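Local structure of glyoxalase family protein (2P25) at residues Thr19-Tyr23 / Val24-Gly28; Glu97-Pro100 / Leu101-Asp104; Pro63-Ser67 / Tyr68-Leu72. The protein is of unknown function but belongs to the glyoxalase/bleomycin resistance protein/dioxygenase superfamily, each chain carrying two four-stranded mixed beta-sheets, each with its own helix. All blocks are in the same frame, centred on the assembly; numbering follows the deposited sequence.

Overall arrangement
Of the three contacts, contact 1 is the most deeply placed: it runs along helix 16-26, partly buried against the first sheet. Contacts 2 and 3 lie at the surface, one in the loop after helix 84-93 and the edge strand 102-103 of the second sheet, the other in the loop between strands 52-58 and 73-80, linking the two sheets. Their centres all lie 21 to 24 Å apart and none touches another. Backbone bonds and aromatic packing carry contact 1, whereas contacts 2 and 3 each rest on an arginine that grips one glutamate oxygen with two nitrogens. Contact 3 adds bridging waters and meets the second subunit, which does not touch contact 2.

Contact 1 of 3, residues Thr19-Tyr23 / Val24-Gly28; sequences TKNFY and VEKLG
Lys20 O receives two amides from the next turn of the helix: Glu25 N, 2.9 Å from it, in a straight bond (163°) nearly in line with the carbonyl, and Val24 N, 3.1 Å from Lys20 O, in a weak one. Phe22 O repeats this pattern, holding Leu27 N well at 3.0 Å and Lys26 N weakly. Lys26 N is thus shared, since it also makes a weak 3.1 Å bond to Asn21 O. The stronger bonds span five residues, which marks a pi-type widening of the helix. On the buried side of the helix, CD2 of Leu27 reaches both rings, 3.6 Å from Phe22 CE2 and 4.0 Å from Tyr23 CD1. With CG anti to its backbone N (chi1 -174°), Phe22 carries CD2 over the centre of one face of the Tyr23 ring. The polar ends find partners beyond the turn: Tyr23 OH is hydrogen-bonded to Asp116 OD2, Lys20 NZ to Tyr16 OH and Thr19 OG1 to Asn15 O. Lys26, extended beyond CG, hydrogen-bonds through NZ to the carbonyl O of Gln94. Gly28, with positive phi, ends the helical conformation. Tyr23 packs on Leu47, Leu54 and Ile56, while Leu27 meets Phe3 of the second subunit. This is the helix of a beta-alpha-beta-beta-beta module, lying against its own sheet, as in the glyoxalase fold.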
loop_
_atom_site.group_PDB
_atom_site.type_symbol
_atom_site.label_atom_id
_atom_site.label_comp_id
_atom_site.label_asym_id
_atom_site.label_seq_id
_atom_site.Cartn_x
_atom_site.Cartn_y
_atom_site.Cartn_z
ATOM N N THR A 19 4.596 7.281 15.552
ATOM C CA THR A 19 4.015 6.093 14.921
ATOM C C THR A 19 3.062 5.404 15.909
ATOM O O THR A 19 1.922 5.063 15.558
ATOM C CB THR A 19 5.112 5.120 14.440
ATOM O OG1 THR A 19 5.941 5.766 13.460
ATOM C CG2 THR A 19 4.487 3.877 13.801
ATOM N N LYS A 20 3.494 5.228 17.160
ATOM C CA LYS A 20 2.595 4.631 18.170
ATOM C C LYS A 20 1.376 5.528 18.430
ATOM O O LYS A 20 0.244 5.040 18.503
ATOM C CB LYS A 20 3.340 4.354 19.496
ATOM C CG LYS A 20 4.425 3.280 19.422
ATOM C CD LYS A 20 3.828 1.920 19.112
ATOM C CE LYS A 20 4.738 0.758 19.562
ATOM N NZ LYS A 20 4.681 0.492 21.034
ATOM N N ASN A 21 1.602 6.838 18.549
ATOM C CA ASN A 21 0.506 7.764 18.848
ATOM C C ASN A 21 -0.548 7.701 17.737
ATOM O O ASN A 21 -1.750 7.627 18.006
ATOM C CB ASN A 21 1.083 9.166 19.013
ATOM C CG ASN A 21 0.049 10.200 19.383
ATOM O OD1 ASN A 21 -0.562 10.152 20.464
ATOM N ND2 ASN A 21 -0.139 11.170 18.495
ATOM N N PHE A 22 -0.094 7.661 16.493
ATOM C CA PHE A 22 -1.010 7.719 15.352
ATOM C C PHE A 22 -1.640 6.360 15.040
ATOM O O PHE A 22 -2.866 6.211 15.067
ATOM C CB PHE A 22 -0.272 8.275 14.126
ATOM C CG PHE A 22 -1.160 8.510 12.929
ATOM C CD1 PHE A 22 -1.797 9.761 12.741
ATOM C CD2 PHE A 22 -1.330 7.511 11.971
ATOM C CE1 PHE A 22 -2.609 9.987 11.594
ATOM C CE2 PHE A 22 -2.125 7.715 10.814
ATOM C CZ PHE A 22 -2.798 8.958 10.645
ATOM N N TYR A 23 -0.819 5.367 14.723
ATOM C CA TYR A 23 -1.365 4.083 14.271
ATOM C C TYR A 23 -1.977 3.218 15.365
ATOM O O TYR A 23 -2.990 2.574 15.158
ATOM C CB TYR A 23 -0.313 3.291 13.492
ATOM C CG TYR A 23 -0.025 3.887 12.143
ATOM C CD1 TYR A 23 -0.870 3.648 11.072
ATOM C CD2 TYR A 23 1.099 4.716 11.933
ATOM C CE1 TYR A 23 -0.625 4.192 9.823
ATOM C CE2 TYR A 23 1.353 5.276 10.674
ATOM C CZ TYR A 23 0.494 4.996 9.625
ATOM O OH TYR A 23 0.699 5.505 8.361
ATOM N N VAL A 24 -1.328 3.186 16.523
ATOM C CA VAL A 24 -1.809 2.359 17.609
ATOM C C VAL A 24 -2.869 3.105 18.410
ATOM O O VAL A 24 -3.997 2.606 18.562
ATOM C CB VAL A 24 -0.647 1.855 18.490
ATOM C CG1 VAL A 24 -1.183 1.049 19.711
ATOM C CG2 VAL A 24 0.338 0.994 17.640
ATOM N N GLU A 25 -2.532 4.280 18.938
ATOM C CA GLU A 25 -3.449 4.956 19.859
ATOM C C GLU A 25 -4.694 5.537 19.187
ATOM O O GLU A 25 -5.806 5.411 19.718
ATOM C CB GLU A 25 -2.712 5.995 20.740
ATOM C CG GLU A 25 -1.628 5.381 21.670
ATOM C CD GLU A 25 -2.179 4.326 22.640
ATOM O OE1 GLU A 25 -3.332 4.479 23.118
ATOM O OE2 GLU A 25 -1.458 3.340 22.928
ATOM N N LYS A 26 -4.529 6.148 18.020
ATOM C CA LYS A 26 -5.638 6.791 17.355
ATOM C C LYS A 26 -6.386 5.900 16.388
ATOM O O LYS A 26 -7.608 5.779 16.477
ATOM C CB LYS A 26 -5.190 8.101 16.688
ATOM C CG LYS A 26 -4.646 9.061 17.709
ATOM C CD LYS A 26 -4.095 10.334 17.087
ATOM C CE LYS A 26 -3.683 11.312 18.180
ATOM N NZ LYS A 26 -3.093 12.585 17.624
ATOM N N LEU A 27 -5.669 5.264 15.473
ATOM C CA LEU A 27 -6.302 4.385 14.491
ATOM C C LEU A 27 -6.714 3.037 15.092
ATOM O O LEU A 27 -7.511 2.303 14.490
ATOM C CB LEU A 27 -5.391 4.170 13.275
ATOM C CG LEU A 27 -5.677 5.127 12.098
ATOM C CD1 LEU A 27 -6.057 6.540 12.528
ATOM C CD2 LEU A 27 -4.627 5.127 11.059
ATOM N N GLY A 28 -6.163 2.719 16.263
ATOM C CA GLY A 28 -6.582 1.534 17.010
ATOM C C GLY A 28 -5.995 0.222 16.546
ATOM O O GLY A 28 -6.541 -0.854 16.844
#

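Contact 2 of 3, residues Glu97-Pro100 / Leu101-Asp104; sequences ETEP and LRVD
Pro100 and Arg102 meet through the backbone carbonyl of the proline, which lies at the edge of the guanidinium, in its plane; the bond from Arg102 NH1 to Pro100 O is long and weak at 3.4 Å. Pro100 and Leu101 follow one another in extended conformation, and the drawn-out backbone sends their groups different ways: the side chain of Leu101 goes to helix 84-93, where it packs on Ile84, Glu85 and Ile88, while Pro100 O serves Arg102 NH1. Arg102 owes its reach back along the chain to its torsions, with CG set between its backbone N and carbonyl carbon (chi1 55°) and a further bend at chi2. This return also brings the guanidinium to the residue before the proline. Glu99 OE1, 2.9 Å from Arg102 NH1, is a closer partner than the carbonyl, and this pair forms the salt bridge of the loop. Arg102 NH2 adds a weak bond to Glu99 OE1 at 3.1 Å, so both terminal nitrogens converge on one carboxylate oxygen. The grip is not flat: the carboxylate and guanidinium planes stand 42° apart, and NH1 comes to the anti side of OE1. Glu99, extended beyond CG, crosses Arg102 obliquely, and both rest on Phe113. Backbone hydrogen bonds of Glu99 with Phe113 and of Arg102 with Met111 tie the loop to strand 110-115. This is the connection from the helix to the edge strand 102-103, the second strand of a beta-alpha-beta-beta-beta module of the glyoxalase fold, clasped on its surface by a short-range salt bridge.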
loop_
_atom_site.group_PDB
_atom_site.type_symbol
_atom_site.label_atom_id
_atom_site.label_comp_id
_atom_site.label_asym_id
_atom_site.label_seq_id
_atom_site.Cartn_x
_atom_site.Cartn_y
_atom_site.Cartn_z
ATOM N N GLU A 97 -6.366 16.205 11.064
ATOM C CA GLU A 97 -7.084 16.995 10.058
ATOM C C GLU A 97 -7.527 16.183 8.846
ATOM O O GLU A 97 -6.865 15.226 8.452
ATOM C CB GLU A 97 -6.234 18.175 9.611
ATOM C CG GLU A 97 -5.947 19.127 10.732
ATOM C CD GLU A 97 -5.432 20.457 10.216
ATOM O OE1 GLU A 97 -6.195 21.145 9.504
ATOM O OE2 GLU A 97 -4.260 20.795 10.503
ATOM N N THR A 98 -8.677 16.557 8.287
ATOM C CA THR A 98 -9.198 15.891 7.107
ATOM C C THR A 98 -9.462 16.942 6.045
ATOM O O THR A 98 -9.823 18.094 6.371
ATOM C CB THR A 98 -10.497 15.089 7.420
ATOM O OG1 THR A 98 -11.377 15.880 8.217
ATOM C CG2 THR A 98 -10.168 13.796 8.179
ATOM N N GLU A 99 -9.230 16.571 4.790
ATOM C CA GLU A 99 -9.613 17.411 3.650
ATOM C C GLU A 99 -11.140 17.540 3.558
ATOM O O GLU A 99 -11.877 16.683 4.062
ATOM C CB GLU A 99 -9.076 16.851 2.335
ATOM C CG GLU A 99 -7.557 16.830 2.249
ATOM C CD GLU A 99 -7.083 16.347 0.913
ATOM O OE1 GLU A 99 -7.879 15.722 0.170
ATOM O OE2 GLU A 99 -5.900 16.575 0.605
ATOM N N PRO A 100 -11.630 18.630 2.928
ATOM C CA PRO A 100 -13.084 18.732 2.735
ATOM C C PRO A 100 -13.639 17.498 2.007
ATOM O O PRO A 100 -12.994 16.934 1.132
ATOM C CB PRO A 100 -13.248 19.965 1.838
ATOM C CG PRO A 100 -11.991 20.763 2.059
ATOM C CD PRO A 100 -10.907 19.803 2.404
ATOM N N LEU A 101 -14.851 17.116 2.386
ATOM C CA LEU A 101 -15.523 15.958 1.832
ATOM C C LEU A 101 -15.828 16.224 0.359
ATOM O O LEU A 101 -16.204 17.334 -0.013
ATOM C CB LEU A 101 -16.824 15.770 2.618
ATOM C CG LEU A 101 -17.579 14.465 2.689
ATOM C CD1 LEU A 101 -16.668 13.295 3.033
ATOM C CD2 LEU A 101 -18.732 14.628 3.702
ATOM N N ARG A 102 -15.650 15.217 -0.478
ATOM C CA ARG A 102 -16.116 15.292 -1.866
ATOM C C ARG A 102 -16.624 13.941 -2.334
ATOM O O ARG A 102 -16.643 12.992 -1.570
ATOM C CB ARG A 102 -15.005 15.769 -2.779
ATOM C CG ARG A 102 -13.738 14.942 -2.688
ATOM C CD ARG A 102 -12.596 15.888 -2.804
ATOM N NE ARG A 102 -11.310 15.238 -2.989
ATOM C CZ ARG A 102 -10.415 15.050 -2.025
ATOM N NH1 ARG A 102 -10.658 15.420 -0.760
ATOM N NH2 ARG A 102 -9.269 14.477 -2.343
ATOM N N VAL A 103 -17.049 13.867 -3.589
ATOM C CA VAL A 103 -17.493 12.611 -4.164
ATOM C C VAL A 103 -16.521 12.134 -5.236
ATOM O O VAL A 103 -15.874 12.936 -5.917
ATOM C CB VAL A 103 -18.927 12.702 -4.737
ATOM C CG1 VAL A 103 -19.934 12.993 -3.619
ATOM C CG2 VAL A 103 -19.004 13.759 -5.828
ATOM N N ASP A 104 -16.409 10.816 -5.356
ATOM C CA ASP A 104 -15.542 10.177 -6.339
ATOM C C ASP A 104 -16.054 10.515 -7.752
ATOM O O ASP A 104 -17.248 10.392 -8.017
ATOM C CB ASP A 104 -15.550 8.661 -6.080
ATOM C CG ASP A 104 -14.307 7.952 -6.616
ATOM O OD1 ASP A 104 -13.520 8.577 -7.363
ATOM O OD2 ASP A 104 -14.110 6.761 -6.278
#

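Contact 3 of 3, residues Pro63-Ser67 / Tyr68-Leu72; sequences PARPS and YPEAL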
loop_
_atom_site.group_PDB
_atom_site.type_symbol
_atom_site.label_atom_id
_atom_site.label_comp_id
_atom_site.label_asym_id
_atom_site.label_seq_id
_atom_site.Cartn_x
_atom_site.Cartn_y
_atom_site.Cartn_z
ATOM N N PRO A 63 14.302 9.793 3.592
ATOM C CA PRO A 63 13.940 11.159 3.220
ATOM C C PRO A 63 12.431 11.314 2.988
ATOM O O PRO A 63 11.688 10.319 2.952
ATOM C CB PRO A 63 14.694 11.369 1.890
ATOM C CG PRO A 63 14.735 10.008 1.304
ATOM C CD PRO A 63 14.970 9.086 2.485
ATOM N N ALA A 64 12.007 12.556 2.789
ATOM C CA ALA A 64 10.592 12.889 2.641
ATOM C C ALA A 64 9.931 12.121 1.505
ATOM O O ALA A 64 10.542 11.854 0.469
ATOM C CB ALA A 64 10.426 14.389 2.401
ATOM N N ARG A 65 8.662 11.805 1.701
ATOM C CA ARG A 65 7.873 11.164 0.657
ATOM C C ARG A 65 7.791 12.154 -0.525
ATOM O O ARG A 65 7.377 13.304 -0.351
ATOM C CB ARG A 65 6.475 10.892 1.202
ATOM C CG ARG A 65 5.560 10.246 0.157
ATOM C CD ARG A 65 4.149 10.069 0.720
ATOM N NE ARG A 65 3.259 9.477 -0.272
ATOM C CZ ARG A 65 2.554 10.171 -1.160
ATOM N NH1 ARG A 65 2.653 11.499 -1.209
ATOM N NH2 ARG A 65 1.757 9.525 -2.011
ATOM N N PRO A 66 8.213 11.728 -1.723
ATOM C CA PRO A 66 8.130 12.647 -2.879
ATOM C C PRO A 66 6.724 13.141 -3.165
ATOM O O PRO A 66 5.760 12.412 -3.035
ATOM C CB PRO A 66 8.628 11.794 -4.050
ATOM C CG PRO A 66 9.552 10.821 -3.416
ATOM C CD PRO A 66 8.871 10.461 -2.096
ATOM N N SER A 67 6.633 14.417 -3.528
ATOM C CA SER A 67 5.375 14.986 -3.954
ATOM C C SER A 67 5.688 16.091 -4.963
ATOM O O SER A 67 6.819 16.609 -5.022
ATOM C CB SER A 67 4.577 15.497 -2.740
ATOM O OG SER A 67 5.295 16.554 -2.086
ATOM N N TYR A 68 4.711 16.414 -5.804
ATOM C CA TYR A 68 4.872 17.522 -6.760
ATOM C C TYR A 68 6.138 17.430 -7.630
ATOM O O TYR A 68 6.978 18.330 -7.649
ATOM C CB TYR A 68 4.741 18.880 -6.013
ATOM C CG TYR A 68 3.400 18.970 -5.316
ATOM C CD1 TYR A 68 2.245 19.295 -6.032
ATOM C CD2 TYR A 68 3.275 18.678 -3.952
ATOM C CE1 TYR A 68 0.986 19.344 -5.399
ATOM C CE2 TYR A 68 2.033 18.723 -3.315
ATOM C CZ TYR A 68 0.895 19.053 -4.056
ATOM O OH TYR A 68 -0.323 19.098 -3.423
ATOM N N PRO A 69 6.274 16.344 -8.395
ATOM C CA PRO A 69 5.346 15.217 -8.552
ATOM C C PRO A 69 5.586 14.055 -7.576
ATOM O O PRO A 69 6.694 13.878 -7.057
ATOM C CB PRO A 69 5.668 14.742 -9.974
ATOM C CG PRO A 69 7.172 14.941 -10.074
ATOM C CD PRO A 69 7.424 16.249 -9.321
ATOM N N GLU A 70 4.551 13.262 -7.349
ATOM C CA GLU A 70 4.742 11.990 -6.651
ATOM C C GLU A 70 5.603 11.044 -7.496
ATOM O O GLU A 70 5.721 11.188 -8.715
ATOM C CB GLU A 70 3.414 11.339 -6.343
ATOM C CG GLU A 70 2.646 11.999 -5.197
ATOM C CD GLU A 70 1.341 11.290 -4.935
ATOM O OE1 GLU A 70 0.933 10.508 -5.822
ATOM O OE2 GLU A 70 0.720 11.505 -3.863
ATOM N N ALA A 71 6.205 10.070 -6.829
ATOM C CA ALA A 71 7.058 9.137 -7.529
ATOM C C ALA A 71 6.270 7.855 -7.848
ATOM O O ALA A 71 5.202 7.570 -7.276
ATOM C CB ALA A 71 8.280 8.809 -6.674
ATOM N N LEU A 72 6.824 7.109 -8.772
ATOM C CA LEU A 72 6.371 5.749 -9.022
ATOM C C LEU A 72 6.352 4.935 -7.741
ATOM O O LEU A 72 7.189 5.147 -6.833
ATOM C CB LEU A 72 7.299 5.113 -10.060
ATOM C CG LEU A 72 7.172 5.756 -11.446
ATOM C CD1 LEU A 72 8.335 5.321 -12.321
ATOM C CD2 LEU A 72 5.807 5.389 -12.094
HETATM O O HOH W 1 1.340 13.838 -2.890
HETATM O O HOH W 2 5.695 9.762 -3.961
#
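Arg65 is fully extended from CG to NE and then turns at its last torsion (chi4 -89°), which presents the end of its guanidinium to Glu70, itself straight beyond CG. Both terminal nitrogens take the same oxygen: Arg65 NH2 lies 2.9 Å and Arg65 NH1 3.3 Å from Glu70 OE2. They approach from one face of the carboxylate, whose plane stands 82° from that of the guanidinium, so the salt bridge is end-on yet far from coplanar. A water near the guanidinium plane closes the group, donating to Glu70 OE2 at 2.6 Å and accepting from Arg65 NH1 at 3.2 Å. A second water spans the backbone, donating to Pro66 O at 2.8 Å and accepting from Ala71 N at 2.9 Å. Beside it the Pro66 ring meets the methyl of Ala71, CB to CB, at 4.0 Å. The chain reverses between these pairs at Tyr68, which has positive phi and is followed by a cis peptide bond to Pro69. Arg65 NH2 also bonds the carbonyl of Arg75, and Asn12 ND2 of the second subunit hydrogen-bonds to Glu70 OE1 and Ala71 O. Two Arg65 N-H groups and a donating water at OE2, with the Asn12 amide at OE1, would favour the ionised form of Glu70, and its charge is probably balanced chiefly by Arg65 where this water-bridged loop meets the partner chain.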